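Local coordinates for protein HTH-type dhaKLM operon transcriptional activator DhaS (Lactococcus lactis, PDB 2IU5) that activates transcription of the dhaKLM operon, together with DhaQ and in response to dihydroxyacetone, by binding an inverted repeat that partly overlaps the -35 promoter sequence, at residues W63-D68 against K108-F113; K102-D107 against H112-Q117; R147-A152 against L179-I184. The protein carries 1 engineered substitution. All blocks are in the same frame, centred on the assembly; numbering follows the deposited sequence.

Interactions 1 and 2 are neighbours that share helix 110-132 and consist almost wholly of phenylalanine rings. Interaction 1 sets the start of that helix against helix 57-73, while interaction 2 sets its next turn against helix 97-106. They touch through Ile103, Phe104 and Phe110, and each is partly buried, without a hydrogen bond between its two segments. Interaction 3 lies about 22 Å from interaction 2, centre to centre, where helices 139-163 and 171-183 meet beside the second subunit. It is fully buried yet polar: a pair of amides replaces the rings, and its hydrogen bonds continue across the dimer interface.

Interaction 1: W63-D68 against K108-F113; sequences WIFEND and KNFEHF
Phe110 turns the edge of its ring toward the face of Phe65, and this pair is the buried, closely centred part of the contact. Phe110 CE1 stands 3.7 Å above the Phe65 ring plane, over its centre, so it lies almost equally far from all six ring carbons. The neighbouring Phe110 CD1 comes in beside it, 3.9 Å from Phe65 CE2. With the planes at 51° and the centroids 4.8 Å apart, the pair is a tilted edge-to-face one. Phe110 holds CG anti to its backbone N (chi1 -170°), which carries the ring across to helix 57-73. Phe99, Tyr100 and Ile103 of helix 97-106 also pack on the buried Phe65, so three helices meet round this ring. In the TetR fold the helix that follows the DNA-binding helix-turn-helix joins it to the regulatory core. Helix 57-73 holds that place here: Ile64 packs on Ala19 and Phe22 of helix 13-28, while Phe65 engages the C-terminal region. Phe113 completes the aromatic cluster on its partly exposed side, coming just as close but to fewer atoms of Phe65. Its ring meets that of Phe65 obliquely, with the centroids 5.9 Å apart, and touches mostly the base of the side chain: Phe113 CE2 and CZ both lie 3.7 Å from Phe65 CB. The backbone oxygen Phe65 O sits at the edge of the Phe113 ring, near its plane and 3.6 Å from CZ. Past Phe113 the contact is loose: Glu66 faces solvent, its CB directed away from helix 110-132, and approaches mainly through its backbone N, 4.2 Å from Phe113 CZ.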
loop_
_atom_site.group_PDB
_atom_site.type_symbol
_atom_site.label_atom_id
_atom_site.label_comp_id
_atom_site.label_asym_id
_atom_site.label_seq_id
_atom_site.Cartn_x
_atom_site.Cartn_y
_atom_site.Cartn_z
ATOM N N TRP A 63 0.452 3.475 -23.647
ATOM C CA TRP A 63 0.178 2.236 -24.361
ATOM C C TRP A 63 0.979 1.088 -23.756
ATOM O O TRP A 63 0.451 -0.021 -23.552
ATOM C CB TRP A 63 0.458 2.389 -25.879
ATOM C CG TRP A 63 0.008 1.159 -26.608
ATOM C CD1 TRP A 63 -1.252 0.886 -27.019
ATOM C CD2 TRP A 63 0.809 0.034 -26.988
ATOM N NE1 TRP A 63 -1.304 -0.331 -27.640
ATOM C CE2 TRP A 63 -0.051 -0.880 -27.634
ATOM C CE3 TRP A 63 2.161 -0.296 -26.851
ATOM C CZ2 TRP A 63 0.393 -2.098 -28.149
ATOM C CZ3 TRP A 63 2.601 -1.508 -27.359
ATOM C CH2 TRP A 63 1.716 -2.396 -28.000
ATOM N N ILE A 64 2.250 1.340 -23.457
ATOM C CA ILE A 64 3.090 0.311 -22.856
ATOM C C ILE A 64 2.483 -0.159 -21.532
ATOM O O ILE A 64 2.411 -1.360 -21.272
ATOM C CB ILE A 64 4.503 0.850 -22.648
ATOM C CG1 ILE A 64 5.231 0.849 -23.991
ATOM C CG2 ILE A 64 5.282 0.003 -21.658
ATOM C CD1 ILE A 64 6.464 1.769 -23.961
ATOM N N PHE A 65 2.047 0.782 -20.704
ATOM C CA PHE A 65 1.511 0.417 -19.389
ATOM C C PHE A 65 0.263 -0.447 -19.585
ATOM O O PHE A 65 0.085 -1.489 -18.928
ATOM C CB PHE A 65 1.120 1.685 -18.621
ATOM C CG PHE A 65 2.264 2.621 -18.316
ATOM C CD1 PHE A 65 3.574 2.169 -18.221
ATOM C CD2 PHE A 65 2.003 3.965 -18.126
ATOM C CE1 PHE A 65 4.605 3.069 -17.937
ATOM C CE2 PHE A 65 3.022 4.850 -17.846
ATOM C CZ PHE A 65 4.307 4.404 -17.756
ATOM N N GLU A 66 -0.620 -0.041 -20.487
ATOM C CA GLU A 66 -1.884 -0.767 -20.644
ATOM C C GLU A 66 -1.635 -2.144 -21.245
ATOM O O GLU A 66 -2.203 -3.147 -20.802
ATOM C CB GLU A 66 -2.804 0.004 -21.570
ATOM C CG GLU A 66 -3.369 1.257 -20.972
ATOM C CD GLU A 66 -4.187 2.033 -21.992
ATOM O OE1 GLU A 66 -3.987 1.861 -23.226
ATOM O OE2 GLU A 66 -5.031 2.820 -21.541
ATOM N N ASN A 67 -0.786 -2.197 -22.255
ATOM C CA ASN A 67 -0.568 -3.436 -22.986
ATOM C C ASN A 67 0.220 -4.436 -22.155
ATOM O O ASN A 67 -0.123 -5.614 -22.104
ATOM C CB ASN A 67 0.253 -3.145 -24.231
ATOM C CG ASN A 67 0.655 -4.414 -24.957
ATOM O OD1 ASN A 67 -0.122 -4.936 -25.751
ATOM N ND2 ASN A 67 1.871 -4.918 -24.685
ATOM N N ASP A 68 1.280 -3.977 -21.506
ATOM C CA ASP A 68 2.227 -4.930 -20.924
ATOM C C ASP A 68 1.582 -5.613 -19.716
ATOM O O ASP A 68 1.693 -6.828 -19.548
ATOM C CB ASP A 68 3.523 -4.233 -20.501
ATOM C CG ASP A 68 4.453 -3.958 -21.681
ATOM O OD1 ASP A 68 4.044 -4.175 -22.848
ATOM O OD2 ASP A 68 5.590 -3.531 -21.415
ATOM N N LYS A 108 3.578 11.066 -11.449
ATOM C CA LYS A 108 3.041 11.034 -10.093
ATOM C C LYS A 108 1.780 10.174 -9.993
ATOM O O LYS A 108 1.439 9.694 -8.911
ATOM C CB LYS A 108 2.705 12.454 -9.629
ATOM C CG LYS A 108 1.643 13.154 -10.483
ATOM C CD LYS A 108 0.896 14.221 -9.692
ATOM C CE LYS A 108 -0.499 13.748 -9.270
ATOM N NZ LYS A 108 -0.503 12.477 -8.483
ATOM N N ASN A 109 1.094 9.983 -11.114
ATOM C CA ASN A 109 -0.142 9.211 -11.120
ATOM C C ASN A 109 0.091 7.733 -11.389
ATOM O O ASN A 109 -0.838 6.922 -11.338
ATOM C CB ASN A 109 -1.140 9.764 -12.137
ATOM C CG ASN A 109 -1.831 11.034 -11.658
ATOM O OD1 ASN A 109 -1.911 11.306 -10.454
ATOM N ND2 ASN A 109 -2.335 11.823 -12.607
ATOM N N PHE A 110 1.335 7.377 -11.679
ATOM C CA PHE A 110 1.622 5.986 -11.908
ATOM C C PHE A 110 1.352 5.034 -10.748
ATOM O O PHE A 110 0.913 3.900 -10.974
ATOM C CB PHE A 110 3.050 5.773 -12.391
ATOM C CG PHE A 110 3.257 4.377 -12.845
ATOM C CD1 PHE A 110 2.687 3.933 -14.026
ATOM C CD2 PHE A 110 4.007 3.490 -12.093
ATOM C CE1 PHE A 110 2.870 2.636 -14.454
ATOM C CE2 PHE A 110 4.189 2.191 -12.522
ATOM C CZ PHE A 110 3.620 1.760 -13.703
ATOM N N GLU A 111 1.616 5.477 -9.528
ATOM C CA GLU A 111 1.431 4.625 -8.345
ATOM C C GLU A 111 -0.003 4.110 -8.304
ATOM O O GLU A 111 -0.263 2.972 -7.917
ATOM C CB GLU A 111 1.719 5.422 -7.069
ATOM C CG GLU A 111 1.472 4.664 -5.766
ATOM C CD GLU A 111 1.817 5.490 -4.533
ATOM O OE1 GLU A 111 2.919 5.303 -3.961
ATOM O OE2 GLU A 111 0.987 6.333 -4.129
ATOM N N HIS A 112 -0.937 4.957 -8.708
ATOM C CA HIS A 112 -2.344 4.575 -8.667
ATOM C C HIS A 112 -2.668 3.554 -9.744
ATOM O O HIS A 112 -3.374 2.581 -9.496
ATOM C CB HIS A 112 -3.229 5.811 -8.782
ATOM C CG HIS A 112 -2.874 6.884 -7.804
ATOM N ND1 HIS A 112 -2.828 6.661 -6.443
ATOM C CD2 HIS A 112 -2.545 8.185 -7.987
ATOM C CE1 HIS A 112 -2.485 7.784 -5.831
ATOM N NE2 HIS A 112 -2.308 8.722 -6.745
ATOM N N PHE A 113 -2.147 3.781 -10.943
ATOM C CA PHE A 113 -2.266 2.801 -12.006
ATOM C C PHE A 113 -1.657 1.461 -11.562
ATOM O O PHE A 113 -2.218 0.395 -11.801
ATOM C CB PHE A 113 -1.569 3.329 -13.260
ATOM C CG PHE A 113 -1.584 2.352 -14.378
ATOM C CD1 PHE A 113 -2.650 2.308 -15.270
ATOM C CD2 PHE A 113 -0.533 1.465 -14.531
ATOM C CE1 PHE A 113 -2.655 1.385 -16.311
ATOM C CE2 PHE A 113 -0.529 0.543 -15.561
ATOM C CZ PHE A 113 -1.588 0.503 -16.450
#

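Interaction 2: K102-D107 against H112-Q117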
loop_
_atom_site.group_PDB
_atom_site.type_symbol
_atom_site.label_atom_id
_atom_site.label_comp_id
_atom_site.label_asym_id
_atom_site.label_seq_id
_atom_site.Cartn_x
_atom_site.Cartn_y
_atom_site.Cartn_z
ATOM N N LYS A 102 12.351 5.021 -13.334
ATOM C CA LYS A 102 12.170 6.301 -14.001
ATOM C C LYS A 102 10.740 6.774 -14.033
ATOM O O LYS A 102 10.477 7.955 -13.836
ATOM C CB LYS A 102 12.794 6.301 -15.389
ATOM C CG LYS A 102 14.296 6.223 -15.325
ATOM C CD LYS A 102 14.903 6.031 -16.706
ATOM C CE LYS A 102 16.407 5.943 -16.576
ATOM N NZ LYS A 102 17.101 5.484 -17.818
ATOM N N ILE A 103 9.817 5.859 -14.277
ATOM C CA ILE A 103 8.404 6.217 -14.340
ATOM C C ILE A 103 7.888 6.671 -12.979
ATOM O O ILE A 103 7.086 7.613 -12.901
ATOM C CB ILE A 103 7.564 5.054 -14.822
ATOM C CG1 ILE A 103 7.957 4.650 -16.250
ATOM C CG2 ILE A 103 6.078 5.406 -14.728
ATOM C CD1 ILE A 103 7.936 5.779 -17.239
ATOM N N PHE A 104 8.322 6.033 -11.898
ATOM C CA PHE A 104 7.884 6.485 -10.584
ATOM C C PHE A 104 8.340 7.916 -10.320
ATOM O O PHE A 104 7.687 8.634 -9.561
ATOM C CB PHE A 104 8.350 5.558 -9.460
ATOM C CG PHE A 104 7.525 4.326 -9.322
ATOM C CD1 PHE A 104 6.182 4.411 -8.984
ATOM C CD2 PHE A 104 8.082 3.072 -9.535
ATOM C CE1 PHE A 104 5.413 3.248 -8.857
ATOM C CE2 PHE A 104 7.318 1.911 -9.409
ATOM C CZ PHE A 104 5.979 2.014 -9.069
ATOM N N VAL A 105 9.448 8.330 -10.933
ATOM C CA VAL A 105 9.920 9.722 -10.839
ATOM C C VAL A 105 9.125 10.684 -11.729
ATOM O O VAL A 105 8.729 11.765 -11.272
ATOM C CB VAL A 105 11.428 9.845 -11.152
ATOM C CG1 VAL A 105 11.834 11.322 -11.246
ATOM C CG2 VAL A 105 12.245 9.147 -10.079
ATOM N N ILE A 106 8.903 10.289 -12.980
ATOM C CA ILE A 106 8.279 11.128 -14.007
ATOM C C ILE A 106 6.773 11.296 -13.859
ATOM O O ILE A 106 6.229 12.350 -14.197
ATOM C CB ILE A 106 8.492 10.567 -15.417
ATOM C CG1 ILE A 106 9.969 10.502 -15.794
ATOM C CG2 ILE A 106 7.743 11.405 -16.429
ATOM C CD1 ILE A 106 10.278 9.324 -16.707
ATOM N N ASP A 107 6.093 10.267 -13.363
ATOM C CA ASP A 107 4.631 10.220 -13.444
ATOM C C ASP A 107 4.043 9.984 -12.061
ATOM O O ASP A 107 4.011 8.862 -11.566
ATOM C CB ASP A 107 4.165 9.152 -14.432
ATOM C CG ASP A 107 2.643 9.046 -14.528
ATOM O OD1 ASP A 107 1.935 9.854 -13.886
ATOM O OD2 ASP A 107 2.157 8.144 -15.252
ATOM N N HIS A 112 -0.937 4.957 -8.708
ATOM C CA HIS A 112 -2.344 4.575 -8.667
ATOM C C HIS A 112 -2.668 3.554 -9.744
ATOM O O HIS A 112 -3.374 2.581 -9.496
ATOM C CB HIS A 112 -3.229 5.811 -8.782
ATOM C CG HIS A 112 -2.874 6.884 -7.804
ATOM N ND1 HIS A 112 -2.828 6.661 -6.443
ATOM C CD2 HIS A 112 -2.545 8.185 -7.987
ATOM C CE1 HIS A 112 -2.485 7.784 -5.831
ATOM N NE2 HIS A 112 -2.308 8.722 -6.745
ATOM N N PHE A 113 -2.147 3.781 -10.943
ATOM C CA PHE A 113 -2.266 2.801 -12.006
ATOM C C PHE A 113 -1.657 1.461 -11.562
ATOM O O PHE A 113 -2.218 0.395 -11.801
ATOM C CB PHE A 113 -1.569 3.329 -13.260
ATOM C CG PHE A 113 -1.584 2.352 -14.378
ATOM C CD1 PHE A 113 -2.650 2.308 -15.270
ATOM C CD2 PHE A 113 -0.533 1.465 -14.531
ATOM C CE1 PHE A 113 -2.655 1.385 -16.311
ATOM C CE2 PHE A 113 -0.529 0.543 -15.561
ATOM C CZ PHE A 113 -1.588 0.503 -16.450
ATOM N N PHE A 114 -0.501 1.527 -10.906
ATOM C CA PHE A 114 0.274 0.327 -10.530
ATOM C C PHE A 114 -0.588 -0.482 -9.543
ATOM O O PHE A 114 -0.703 -1.717 -9.650
ATOM C CB PHE A 114 1.595 0.782 -9.903
ATOM C CG PHE A 114 2.647 -0.290 -9.752
ATOM C CD1 PHE A 114 3.094 -1.069 -10.822
ATOM C CD2 PHE A 114 3.198 -0.508 -8.495
ATOM C CE1 PHE A 114 4.082 -2.052 -10.622
ATOM C CE2 PHE A 114 4.179 -1.481 -8.291
ATOM C CZ PHE A 114 4.623 -2.253 -9.350
ATOM N N LEU A 115 -1.198 0.220 -8.595
ATOM C CA LEU A 115 -2.033 -0.445 -7.605
ATOM C C LEU A 115 -3.183 -1.151 -8.302
ATOM O O LEU A 115 -3.502 -2.288 -7.978
ATOM C CB LEU A 115 -2.531 0.536 -6.541
ATOM C CG LEU A 115 -3.554 -0.052 -5.561
ATOM C CD1 LEU A 115 -2.885 -1.132 -4.709
ATOM C CD2 LEU A 115 -4.125 1.064 -4.690
ATOM N N ILE A 116 -3.799 -0.472 -9.261
ATOM C CA ILE A 116 -4.910 -1.069 -10.001
ATOM C C ILE A 116 -4.462 -2.355 -10.712
ATOM O O ILE A 116 -5.222 -3.328 -10.763
ATOM C CB ILE A 116 -5.496 -0.063 -10.981
ATOM C CG1 ILE A 116 -6.297 1.004 -10.223
ATOM C CG2 ILE A 116 -6.417 -0.795 -11.951
ATOM C CD1 ILE A 116 -6.778 2.156 -11.097
ATOM N N GLN A 117 -3.242 -2.371 -11.243
ATOM C CA GLN A 117 -2.695 -3.594 -11.862
ATOM C C GLN A 117 -2.646 -4.770 -10.887
ATOM O O GLN A 117 -3.013 -5.907 -11.224
ATOM C CB GLN A 117 -1.337 -3.334 -12.478
ATOM C CG GLN A 117 -1.377 -2.157 -13.454
ATOM C CD GLN A 117 -2.616 -2.194 -14.306
ATOM O OE1 GLN A 117 -2.860 -3.149 -15.063
ATOM N NE2 GLN A 117 -3.430 -1.149 -14.199
#
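Phe113 O, one residue ahead of the Phe114 ring that meets Phe104, is gripped by two donors of Gln117. The backbone N of Gln117 makes the ordinary helical bond to it, and Gln117 NE2 adds a second bond of 3.1 Å to Phe113 O, tilted out of the carbonyl plane. The side chain of Gln117 is thereby folded back along its own helix, which places NE2 3.3 Å above the Phe113 ring plane, over its centre. Toward helix 97-106 the contact between the two segments is aromatic. Phe104 CZ points at the Phe114 ring from above, 3.8 Å from Phe114 CD2 and 4.0 Å from CE2, offset toward the rim. The planes stand at 87° with centroids 5.4 Å apart, a T-shaped pair in which Phe104 supplies the edge and Phe114 the face. With chi1 at -166° the Phe114 ring leans away from its own backbone N and lies across the end of Phe104. Phe104 also makes an edge-to-face pair with Phe110, whereas Phe114 continues to Trp118 and to Cys154 and Thr157 of helix 139-163. Between the two helices, Asp107 OD1 caps the backbone N of Asn109 in the turn that leads into helix 110-132. The T-shaped pair thus packs together two consecutive helices, 97-106 and 110-132, of the all-helical C-terminal regulatory domain of this TetR-family protein.

Interaction 3: R147-A152 against L179-I184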
loop_
_atom_site.group_PDB
_atom_site.type_symbol
_atom_site.label_atom_id
_atom_site.label_comp_id
_atom_site.label_asym_id
_atom_site.label_seq_id
_atom_site.Cartn_x
_atom_site.Cartn_y
_atom_site.Cartn_z
ATOM N N ARG A 147 -8.138 -6.329 -2.003
ATOM C CA ARG A 147 -7.610 -5.006 -1.741
ATOM C C ARG A 147 -6.435 -5.071 -0.763
ATOM O O ARG A 147 -5.439 -4.356 -0.914
ATOM C CB ARG A 147 -8.700 -4.092 -1.237
ATOM C CG ARG A 147 -9.637 -3.728 -2.382
ATOM C CD ARG A 147 -10.650 -2.707 -1.889
ATOM N NE ARG A 147 -11.510 -3.315 -0.891
ATOM C CZ ARG A 147 -11.539 -2.960 0.388
ATOM N NH1 ARG A 147 -10.744 -1.989 0.817
ATOM N NH2 ARG A 147 -12.360 -3.573 1.229
ATOM N N TYR A 148 -6.574 -5.943 0.222
ATOM C CA TYR A 148 -5.521 -6.113 1.236
ATOM C C TYR A 148 -4.228 -6.558 0.579
ATOM O O TYR A 148 -3.178 -5.928 0.746
ATOM C CB TYR A 148 -5.973 -7.165 2.243
ATOM C CG TYR A 148 -5.115 -7.402 3.487
ATOM C CD1 TYR A 148 -5.406 -6.757 4.682
ATOM C CD2 TYR A 148 -4.042 -8.279 3.448
ATOM C CE1 TYR A 148 -4.635 -6.977 5.811
ATOM C CE2 TYR A 148 -3.248 -8.519 4.572
ATOM C CZ TYR A 148 -3.566 -7.858 5.744
ATOM O OH TYR A 148 -2.807 -8.067 6.878
ATOM N N ASN A 149 -4.284 -7.654 -0.167
ATOM C CA ASN A 149 -3.096 -8.166 -0.822
ATOM C C ASN A 149 -2.559 -7.308 -1.961
ATOM O O ASN A 149 -1.341 -7.207 -2.128
ATOM C CB ASN A 149 -3.328 -9.624 -1.204
ATOM C CG ASN A 149 -3.356 -10.495 0.021
ATOM O OD1 ASN A 149 -2.301 -10.801 0.562
ATOM N ND2 ASN A 149 -4.540 -10.887 0.470
ATOM N N ALA A 150 -3.438 -6.693 -2.744
ATOM C CA ALA A 150 -2.975 -5.811 -3.814
ATOM C C ALA A 150 -2.147 -4.683 -3.191
ATOM O O ALA A 150 -1.080 -4.296 -3.717
ATOM C CB ALA A 150 -4.179 -5.279 -4.570
ATOM N N ALA A 151 -2.619 -4.151 -2.069
ATOM C CA ALA A 151 -1.931 -3.024 -1.427
ATOM C C ALA A 151 -0.562 -3.450 -0.927
ATOM O O ALA A 151 0.419 -2.708 -1.079
ATOM C CB ALA A 151 -2.765 -2.446 -0.275
ATOM N N ALA A 152 -0.506 -4.634 -0.336
ATOM C CA ALA A 152 0.771 -5.173 0.157
ATOM C C ALA A 152 1.748 -5.374 -0.987
ATOM O O ALA A 152 2.882 -4.904 -0.929
ATOM C CB ALA A 152 0.559 -6.478 0.885
ATOM N N LEU A 179 -1.584 -18.155 -0.828
ATOM C CA LEU A 179 -2.261 -19.453 -0.706
ATOM C C LEU A 179 -2.752 -19.701 0.723
ATOM O O LEU A 179 -3.817 -20.289 0.919
ATOM C CB LEU A 179 -1.331 -20.588 -1.136
ATOM C CG LEU A 179 -1.057 -20.666 -2.642
ATOM C CD1 LEU A 179 0.118 -21.591 -2.923
ATOM C CD2 LEU A 179 -2.294 -21.161 -3.370
ATOM N N ALA A 180 -1.990 -19.266 1.729
ATOM C CA ALA A 180 -2.399 -19.490 3.111
ATOM C C ALA A 180 -3.709 -18.781 3.413
ATOM O O ALA A 180 -4.572 -19.315 4.122
ATOM C CB ALA A 180 -1.325 -18.985 4.039
ATOM N N GLN A 181 -3.835 -17.579 2.866
ATOM C CA GLN A 181 -5.007 -16.752 3.121
ATOM C C GLN A 181 -6.195 -17.327 2.378
ATOM O O GLN A 181 -7.303 -17.397 2.923
ATOM C CB GLN A 181 -4.721 -15.361 2.590
ATOM C CG GLN A 181 -3.796 -14.584 3.483
ATOM C CD GLN A 181 -3.540 -13.243 2.870
ATOM O OE1 GLN A 181 -4.402 -12.385 2.896
ATOM N NE2 GLN A 181 -2.359 -13.058 2.311
ATOM N N ILE A 182 -5.968 -17.739 1.127
ATOM C CA ILE A 182 -7.052 -18.301 0.303
ATOM C C ILE A 182 -7.634 -19.541 0.990
ATOM O O ILE A 182 -8.846 -19.781 0.960
ATOM C CB ILE A 182 -6.516 -18.681 -1.093
ATOM C CG1 ILE A 182 -6.245 -17.424 -1.906
ATOM C CG2 ILE A 182 -7.452 -19.656 -1.844
ATOM C CD1 ILE A 182 -5.306 -17.648 -3.084
ATOM N N LYS A 183 -6.758 -20.327 1.607
ATOM C CA LYS A 183 -7.131 -21.642 2.132
ATOM C C LYS A 183 -8.177 -21.559 3.238
ATOM O O LYS A 183 -9.016 -22.455 3.365
ATOM C CB LYS A 183 -5.891 -22.414 2.604
ATOM C CG LYS A 183 -6.164 -23.882 2.974
ATOM C CD LYS A 183 -5.818 -24.768 1.785
ATOM C CE LYS A 183 -5.152 -26.073 2.214
ATOM N NZ LYS A 183 -4.316 -26.654 1.111
ATOM N N ILE A 184 -8.145 -20.502 4.042
ATOM C CA ILE A 184 -9.089 -20.459 5.164
ATOM C C ILE A 184 -10.525 -20.237 4.715
ATOM O O ILE A 184 -11.471 -20.388 5.508
ATOM C CB ILE A 184 -8.695 -19.413 6.197
ATOM C CG1 ILE A 184 -8.938 -18.012 5.632
ATOM C CG2 ILE A 184 -7.266 -19.640 6.618
ATOM C CD1 ILE A 184 -8.812 -16.898 6.656
#
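Gln181 reaches across from helix 171-183 to Asn149 of helix 139-163, and the two side chains extend toward each other between the helices. From CB the chain of Gln181 runs straight out through CG, extended at chi2 179°, and these two methylene groups span the gap between the helices. CD then arrives 3.5 Å from Asn149 ND2, and the amide splits into its two polar atoms. OE1 accepts from Asn149 ND2 at 2.9 Å in a nearly straight bond (169°). The donor stands above the carbonyl plane of Gln181, although OE1 itself lies in the amide plane of Asn149. The same OE1 lies 4.2 Å from Tyr148 CD2, obliquely to that ring. NE2 gives its hydrogen bond to Asn149 OD1, also at 2.9 Å but somewhat more bent, and has a second acceptor in Leu177 O, one turn back on its own helix. The two amide planes are inclined by 41°, so the paired bonds close a twisted ring rather than a flat one. Asn149 is equally well used: ND2 also bonds Ile145 O, and OD1 also accepts from the hydroxyl of Tyr148 of the second subunit. With an alanine in place of Asn149, the amide of Gln181 would probably lose both its cross-helix bonds in a buried setting, and that tyrosine hydroxyl of the second subunit its acceptor. Tyr148 returns the same bond to Asn149 of the second subunit, while Ala151 packs on Ala155 of that subunit. Helix 139-163, fastened to helix 171-183 within its subunit and bonded reciprocally to its mate in the second subunit, is consistent with the helical-bundle dimer interface of TetR-family regulators.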